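Local coordinates for hypothetical protein (Aquifex aeolicus, PDB 2HEK), which is of unknown function but may, like related HD-domain proteins, hydrolyse dGTP, and binds zinc and, far from the metal, GDP, at residues R30-K35 against T50-S55. Numbering follows the deposited sequence.
With ZN (zinc ion), chain D; GDP (guanosine-5'-diphosphate), chain H; PO4 (phosphate ion), chain C.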
# COMPACT_ATOMS: atom_id res chain seq x y z
N ARG A 30 0.14 5.07 -31.84
CA ARG A 30 -1.22 4.55 -32.02
C ARG A 30 -1.74 3.81 -30.77
O ARG A 30 -2.96 3.83 -30.44
CB ARG A 30 -1.20 3.56 -33.23
CG ARG A 30 -2.53 2.84 -33.46
CD ARG A 30 -2.49 1.82 -34.62
NE ARG A 30 -3.68 1.01 -34.51
CZ ARG A 30 -3.74 -0.13 -33.80
NH1 ARG A 30 -2.67 -0.66 -33.23
NH2 ARG A 30 -4.90 -0.77 -33.71
N LEU A 31 -0.84 3.11 -30.09
CA LEU A 31 -1.28 2.29 -28.98
C LEU A 31 -1.86 3.16 -27.84
O LEU A 31 -2.64 2.66 -27.07
CB LEU A 31 -0.14 1.41 -28.48
CG LEU A 31 0.39 0.37 -29.48
CD1 LEU A 31 1.53 -0.36 -28.81
CD2 LEU A 31 -0.68 -0.61 -29.95
N ARG A 32 -1.48 4.44 -27.77
CA ARG A 32 -2.06 5.41 -26.79
C ARG A 32 -3.55 5.57 -27.02
O ARG A 32 -4.21 6.13 -26.19
CB ARG A 32 -1.47 6.81 -26.99
CG ARG A 32 -0.18 7.04 -26.33
CD ARG A 32 0.25 8.45 -26.36
NE ARG A 32 0.84 8.70 -25.05
CZ ARG A 32 2.06 9.11 -24.86
NH1 ARG A 32 2.83 9.41 -25.90
NH2 ARG A 32 2.50 9.26 -23.62
N TYR A 33 -4.07 5.15 -28.17
CA TYR A 33 -5.48 5.40 -28.54
C TYR A 33 -6.31 4.10 -28.59
O TYR A 33 -7.40 4.03 -29.20
CB TYR A 33 -5.55 6.29 -29.81
CG TYR A 33 -4.69 7.53 -29.60
CD1 TYR A 33 -5.12 8.57 -28.75
CD2 TYR A 33 -3.42 7.63 -30.15
CE1 TYR A 33 -4.33 9.69 -28.49
CE2 TYR A 33 -2.59 8.77 -29.88
CZ TYR A 33 -3.07 9.79 -29.04
OH TYR A 33 -2.29 10.91 -28.72
N VAL A 34 -5.79 3.09 -27.91
CA VAL A 34 -6.44 1.77 -27.81
C VAL A 34 -6.41 1.36 -26.33
O VAL A 34 -5.35 1.02 -25.81
CB VAL A 34 -5.65 0.67 -28.63
CG1 VAL A 34 -6.30 -0.72 -28.46
CG2 VAL A 34 -5.52 1.02 -30.14
N LYS A 35 -7.57 1.38 -25.67
CA LYS A 35 -7.67 0.91 -24.29
C LYS A 35 -7.34 -0.56 -24.19
O LYS A 35 -7.79 -1.37 -25.03
CB LYS A 35 -9.09 1.15 -23.74
CG LYS A 35 -9.37 2.64 -23.43
CD LYS A 35 -10.70 2.82 -22.68
CE LYS A 35 -11.30 4.23 -22.89
NZ LYS A 35 -11.59 4.49 -24.36
N THR A 50 -4.08 2.24 -21.41
CA THR A 50 -3.97 1.89 -22.83
C THR A 50 -2.84 0.92 -23.11
O THR A 50 -2.01 0.63 -22.22
CB THR A 50 -3.77 3.14 -23.71
OG1 THR A 50 -2.42 3.55 -23.63
CG2 THR A 50 -4.65 4.29 -23.25
N ARG A 51 -2.83 0.38 -24.34
CA ARG A 51 -1.78 -0.57 -24.77
C ARG A 51 -0.37 0.06 -24.77
O ARG A 51 0.64 -0.65 -24.60
CB ARG A 51 -2.14 -1.13 -26.16
CG ARG A 51 -3.34 -2.07 -25.99
CD ARG A 51 -3.38 -3.19 -27.00
NE ARG A 51 -4.49 -4.08 -26.63
CZ ARG A 51 -4.42 -5.11 -25.79
NH1 ARG A 51 -3.27 -5.48 -25.21
NH2 ARG A 51 -5.52 -5.79 -25.53
N PHE A 52 -0.34 1.38 -24.87
CA PHE A 52 0.93 2.16 -24.81
C PHE A 52 1.61 1.96 -23.47
O PHE A 52 2.77 1.51 -23.40
CB PHE A 52 0.65 3.64 -25.08
CG PHE A 52 1.89 4.53 -25.11
CD1 PHE A 52 2.49 4.85 -26.32
CD2 PHE A 52 2.38 5.11 -23.94
CE1 PHE A 52 3.61 5.69 -26.37
CE2 PHE A 52 3.51 5.94 -23.95
CZ PHE A 52 4.15 6.23 -25.21
N GLU A 53 0.91 2.24 -22.38
CA GLU A 53 1.54 2.06 -21.07
C GLU A 53 1.83 0.61 -20.77
O GLU A 53 2.85 0.30 -20.13
CB GLU A 53 0.68 2.64 -19.94
CG GLU A 53 0.28 4.12 -20.13
CD GLU A 53 -1.07 4.28 -20.83
OE1 GLU A 53 -2.13 3.95 -20.21
OE2 GLU A 53 -1.06 4.75 -21.98
N HIS A 54 0.90 -0.27 -21.14
CA HIS A 54 1.12 -1.72 -21.00
C HIS A 54 2.43 -2.15 -21.70
O HIS A 54 3.25 -2.87 -21.13
CB HIS A 54 -0.08 -2.52 -21.57
CG HIS A 54 0.16 -3.99 -21.65
ND1 HIS A 54 0.56 -4.74 -20.56
CD2 HIS A 54 0.05 -4.86 -22.69
CE1 HIS A 54 0.70 -6.00 -20.93
NE2 HIS A 54 0.40 -6.10 -22.22
N SER A 55 2.65 -1.69 -22.93
CA SER A 55 3.89 -2.05 -23.68
C SER A 55 5.17 -1.58 -22.98
O SER A 55 6.15 -2.32 -22.96
CB SER A 55 3.84 -1.52 -25.12
OG SER A 55 2.75 -2.09 -25.82
ZN ZN D . 0.18 -7.50 -23.99
PB GDP H . 12.43 16.96 -22.58
O1B GDP H . 12.02 17.61 -21.28
O2B GDP H . 13.69 17.63 -23.10
O3B GDP H . 12.73 15.49 -22.35
O3A GDP H . 11.24 17.13 -23.69
PA GDP H . 10.18 15.96 -24.04
O1A GDP H . 10.87 14.71 -24.53
O2A GDP H . 9.14 16.40 -25.05
O5' GDP H . 9.48 15.70 -22.60
C5' GDP H . 8.49 14.70 -22.41
C4' GDP H . 8.89 13.87 -21.20
O4' GDP H . 7.75 13.10 -20.83
C3' GDP H . 10.02 12.89 -21.51
O3' GDP H . 11.23 13.23 -20.82
C2' GDP H . 9.50 11.53 -21.07
O2' GDP H . 10.05 11.18 -19.80
C1' GDP H . 7.99 11.70 -20.92
N9 GDP H . 7.21 11.12 -22.07
C8 GDP H . 5.95 10.64 -21.98
N7 GDP H . 5.48 10.17 -23.16
C5 GDP H . 6.47 10.33 -24.06
C6 GDP H . 6.67 10.04 -25.50
O6 GDP H . 5.78 9.53 -26.19
N1 GDP H . 7.85 10.36 -26.06
C2 GDP H . 8.86 10.93 -25.37
N2 GDP H . 10.02 11.23 -26.00
N3 GDP H . 8.75 11.23 -24.05
C4 GDP H . 7.61 10.96 -23.34
P PO4 C . -1.77 -8.96 -24.98
O1 PO4 C . -1.19 -8.54 -26.31
O2 PO4 C . -1.82 -7.81 -24.01
O3 PO4 C . -3.18 -9.49 -25.21
O4 PO4 C . -0.99 -10.11 -24.44
O HOH W 1 -0.38 7.27 -22.57
O HOH W 2 -7.14 -3.78 -26.96
O HOH W 3 2.27 -6.91 -24.71
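The guanidinium of Arg32 lies flat on one face of the ring of Phe52, in the first turn of HD-domain helix 51-69, planes 19° apart, with CZ 3.9 Å from the ring centroid, a cation-pi stack. Over the same face, nearer the backbone, Arg32 CG makes a CH-pi contact. At the guanidinium edge sits the guanine of GDP: NH2 gives a nearly straight bond to GDP N7 (3.1 Å), which lies in the guanidinium plane, and NH1 donates to GDP O6 (3.0 Å). This two-pronged reading of the Hoogsteen edge illustrates how stacking can hold a cation flat for base recognition; Gln29 takes a further bond from NH1. With CG of Phe52 anti to the backbone N (chi1 -177°), the ring runs alongside Arg32 toward the nucleotide. A leucine in place of Arg32 would probably leave the guanine edge without these two donors and the Phe52 ring without its cation.

Arg32 comes from the loop after helix 26-29, whereas helix 51-69 opens with a capping box of Thr50 and Glu53: Thr50 N donates to Glu53 OE1 (2.9 Å). The opposite flank serves the metal centre. His54 NE2 binds zinc together with Asp161, a water and O2 of a phosphate ion; Arg51 NH1 donates to that same O2 and makes a salt bridge with Asp85, another metal-site residue. Val34 CG1 packs against the stem of Arg51, whose backbone N reaches Val34 O at 3.0 Å, nearly along the C=O axis.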